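Side-chain contact in putative uncharacterized protein (Pseudomonas aeruginosa, PDB 3F6Z), which specifically inhibits C-type lysozymes as a lipoprotein of the bacterial outer membrane: residues K66-G70 with Q71-W75. Sequence-based numbering, arbitrary orientation.
Sequences KYAAG and QYIWW
Lys66 lies across the indole of Trp75, its aliphatic chain running over one face of the ring system. Lys66 CB sits 3.6 Å from the centroid of the Trp75 five-membered ring, only 5° off the normal, a CH-pi contact. With CG anti to the backbone N (chi1 -175°) and every later torsion extended, the chain carries on over the six-membered ring, where Lys66 CD comes 3.9 Å from Trp75 CE3. Trp75 NE1 also hydrogen-bonds to the carbonyl of Ser63, a residue probably involved directly in blocking the lysozyme active site, and this bond helps to fix the ring's rotation. Along the same face of the sheet Ile73 comes next, its CG2 4.0 Å from Lys66 CG and its CD1 3.7 Å from Ala68 CB.

The backbone underneath is a beta hairpin with a two-residue loop, Gly70-Gln71, in a type II' turn from Ala69 to Tyr72, and it joins two neighbouring strands of the antiparallel barrel. Tyr67 and Trp74 form one hydrogen-bonded pair, Ala69 and Tyr72 the other. On the opposite face, Tyr67 and Trp74 meet less intimately: the ring planes are inclined at 39°, with CD2 of Tyr67 3.8 Å from CD1 of Trp74. The Tyr67 ring also turns an edge to the Trp74 carbonyl, while Trp74 NE1 hydrogen-bonds to Tyr35 OH, and Tyr67 OH to a polar side chain of another protein's chain.

Side-chain contacts between the two strands thin out toward the turn, which a second subunit covers, its Ile60 against Gln71. Gly70 takes the positive phi of the first corner, and a water bridges its carbonyl to that of Tyr72, donating to both. Gln71, partly exposed and bent at chi2, brings NE2 over the centre of the Tyr72 ring, 3.2 Å above its plane.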
ATOM      1  N   LYS B  66       7.667   4.441   5.691  1.00 13.15           N
ATOM      2  CA  LYS B  66       7.221   3.455   4.714  1.00 12.34           C
ATOM      3  C   LYS B  66       6.809   4.140   3.412  1.00 12.25           C
ATOM      4  O   LYS B  66       6.062   5.122   3.431  1.00 11.13           O
ATOM      5  CB  LYS B  66       6.049   2.666   5.295  1.00 13.37           C
ATOM      6  CG  LYS B  66       5.549   1.515   4.427  1.00 14.59           C
ATOM      7  CD  LYS B  66       4.395   0.806   5.123  1.00 16.61           C
ATOM      8  CE  LYS B  66       3.752  -0.247   4.241  1.00 17.33           C
ATOM      9  NZ  LYS B  66       2.511  -0.757   4.880  1.00 20.61           N
ATOM     10  N   TYR B  67       7.294   3.606   2.290  1.00 11.94           N
ATOM     11  CA  TYR B  67       7.006   4.150   0.963  1.00 12.52           C
ATOM     12  C   TYR B  67       6.500   3.039   0.039  1.00 13.90           C
ATOM     13  O   TYR B  67       6.959   1.895   0.122  1.00 11.97           O
ATOM     14  CB  TYR B  67       8.278   4.758   0.349  1.00 13.51           C
ATOM     15  CG  TYR B  67       8.962   5.837   1.172  1.00 14.89           C
ATOM     16  CD1 TYR B  67       8.706   7.191   0.936  1.00 16.94           C
ATOM     17  CD2 TYR B  67       9.911   5.508   2.142  1.00 14.25           C
ATOM     18  CE1 TYR B  67       9.390   8.195   1.642  1.00 17.03           C
ATOM     19  CE2 TYR B  67      10.601   6.497   2.852  1.00 14.53           C
ATOM     20  CZ  TYR B  67      10.337   7.840   2.594  1.00 16.37           C
ATOM     21  OH  TYR B  67      11.033   8.827   3.267  1.00 15.84           O
ATOM     22  N   ALA B  68       5.586   3.386  -0.869  1.00 14.02           N
ATOM     23  CA  ALA B  68       5.018   2.402  -1.780  1.00 13.95           C
ATOM     24  C   ALA B  68       5.065   2.792  -3.255  1.00 13.48           C
ATOM     25  O   ALA B  68       4.955   3.965  -3.609  1.00 16.42           O
ATOM     26  CB  ALA B  68       3.573   2.107  -1.372  1.00 13.10           C
ATOM     27  N   ALA B  69       5.223   1.786  -4.108  1.00 12.89           N
ATOM     28  CA  ALA B  69       5.253   1.967  -5.558  1.00 14.41           C
ATOM     29  C   ALA B  69       5.266   0.599  -6.230  1.00 14.86           C
ATOM     30  O   ALA B  69       5.963  -0.313  -5.777  1.00 14.86           O
ATOM     31  CB  ALA B  69       6.488   2.780  -5.985  1.00 10.95           C
ATOM     32  N   GLY B  70       4.494   0.462  -7.307  1.00 14.13           N
ATOM     33  CA  GLY B  70       4.441  -0.801  -8.025  1.00 16.12           C
ATOM     34  C   GLY B  70       4.137  -1.944  -7.083  1.00 16.64           C
ATOM     35  O   GLY B  70       3.214  -1.851  -6.268  1.00 17.12           O
ATOM     36  N   GLN B  71       4.904  -3.020  -7.176  1.00 16.91           N
ATOM     37  CA  GLN B  71       4.699  -4.157  -6.282  1.00 21.85           C
ATOM     38  C   GLN B  71       5.692  -4.121  -5.124  1.00 20.14           C
ATOM     39  O   GLN B  71       5.828  -5.082  -4.375  1.00 22.57           O
ATOM     40  CB  GLN B  71       4.830  -5.481  -7.047  1.00 25.22           C
ATOM     41  CG  GLN B  71       5.422  -5.364  -8.452  1.00 31.79           C
ATOM     42  CD  GLN B  71       6.913  -5.608  -8.480  1.00 34.15           C
ATOM     43  OE1 GLN B  71       7.531  -5.676  -9.549  1.00 33.09           O
ATOM     44  NE2 GLN B  71       7.503  -5.753  -7.298  1.00 34.92           N
ATOM     45  N   TYR B  72       6.364  -2.988  -4.974  1.00 20.62           N
ATOM     46  CA  TYR B  72       7.371  -2.815  -3.933  1.00 19.32           C
ATOM     47  C   TYR B  72       6.975  -1.925  -2.763  1.00 18.49           C
ATOM     48  O   TYR B  72       6.095  -1.063  -2.866  1.00 16.66           O
ATOM     49  CB  TYR B  72       8.647  -2.220  -4.536  1.00 19.42           C
ATOM     50  CG  TYR B  72       9.350  -3.087  -5.552  1.00 22.53           C
ATOM     51  CD1 TYR B  72      10.176  -4.140  -5.149  1.00 22.59           C
ATOM     52  CD2 TYR B  72       9.215  -2.837  -6.918  1.00 22.07           C
ATOM     53  CE1 TYR B  72      10.855  -4.923  -6.084  1.00 23.84           C
ATOM     54  CE2 TYR B  72       9.883  -3.610  -7.864  1.00 25.38           C
ATOM     55  CZ  TYR B  72      10.702  -4.652  -7.442  1.00 26.33           C
ATOM     56  OH  TYR B  72      11.347  -5.422  -8.382  1.00 26.38           O
ATOM     57  N   ILE B  73       7.668  -2.149  -1.652  1.00 17.38           N
ATOM     58  CA  ILE B  73       7.511  -1.360  -0.444  1.00 15.92           C
ATOM     59  C   ILE B  73       8.950  -1.075  -0.005  1.00 16.17           C
ATOM     60  O   ILE B  73       9.770  -1.987   0.103  1.00 16.66           O
ATOM     61  CB  ILE B  73       6.782  -2.129   0.692  1.00 17.25           C
ATOM     62  CG1 ILE B  73       5.309  -2.370   0.328  1.00 17.54           C
ATOM     63  CG2 ILE B  73       6.870  -1.333   1.990  1.00 16.38           C
ATOM     64  CD1 ILE B  73       4.463  -1.099   0.226  1.00 15.47           C
ATOM     65  N   TRP B  74       9.264   0.198   0.190  1.00 15.62           N
ATOM     66  CA  TRP B  74      10.584   0.613   0.641  1.00 15.29           C
ATOM     67  C   TRP B  74      10.323   1.209   2.022  1.00 14.95           C
ATOM     68  O   TRP B  74       9.720   2.276   2.150  1.00 15.45           O
ATOM     69  CB  TRP B  74      11.164   1.659  -0.312  1.00 15.04           C
ATOM     70  CG  TRP B  74      12.501   2.219   0.116  1.00 16.48           C
ATOM     71  CD1 TRP B  74      12.761   3.494   0.532  1.00 14.96           C
ATOM     72  CD2 TRP B  74      13.758   1.532   0.124  1.00 14.32           C
ATOM     73  NE1 TRP B  74      14.101   3.646   0.793  1.00 14.58           N
ATOM     74  CE2 TRP B  74      14.737   2.457   0.551  1.00 16.63           C
ATOM     75  CE3 TRP B  74      14.153   0.227  -0.191  1.00 14.26           C
ATOM     76  CZ2 TRP B  74      16.093   2.117   0.670  1.00 14.77           C
ATOM     77  CZ3 TRP B  74      15.503  -0.111  -0.073  1.00 15.82           C
ATOM     78  CH2 TRP B  74      16.454   0.834   0.356  1.00 15.19           C
ATOM     79  N   TRP B  75      10.761   0.500   3.055  1.00 15.52           N
ATOM     80  CA  TRP B  75      10.527   0.922   4.436  1.00 14.69           C
ATOM     81  C   TRP B  75      11.842   1.203   5.162  1.00 15.47           C
ATOM     82  O   TRP B  75      12.641   0.301   5.395  1.00 14.18           O
ATOM     83  CB  TRP B  75       9.764  -0.188   5.153  1.00 14.81           C
ATOM     84  CG  TRP B  75       8.900   0.244   6.291  1.00 14.92           C
ATOM     85  CD1 TRP B  75       9.056   1.354   7.082  1.00 12.87           C
ATOM     86  CD2 TRP B  75       7.790  -0.482   6.832  1.00 13.50           C
ATOM     87  NE1 TRP B  75       8.111   1.355   8.080  1.00 13.87           N
ATOM     88  CE2 TRP B  75       7.323   0.240   7.951  1.00 13.68           C
ATOM     89  CE3 TRP B  75       7.148  -1.680   6.478  1.00 14.99           C
ATOM     90  CZ2 TRP B  75       6.239  -0.196   8.727  1.00 14.10           C
ATOM     91  CZ3 TRP B  75       6.070  -2.114   7.247  1.00 13.91           C
ATOM     92  CH2 TRP B  75       5.628  -1.370   8.360  1.00 13.74           C
TER
HETATM   93  O   HOH W   1       3.508  -1.509  -3.498  1.00 17.71           O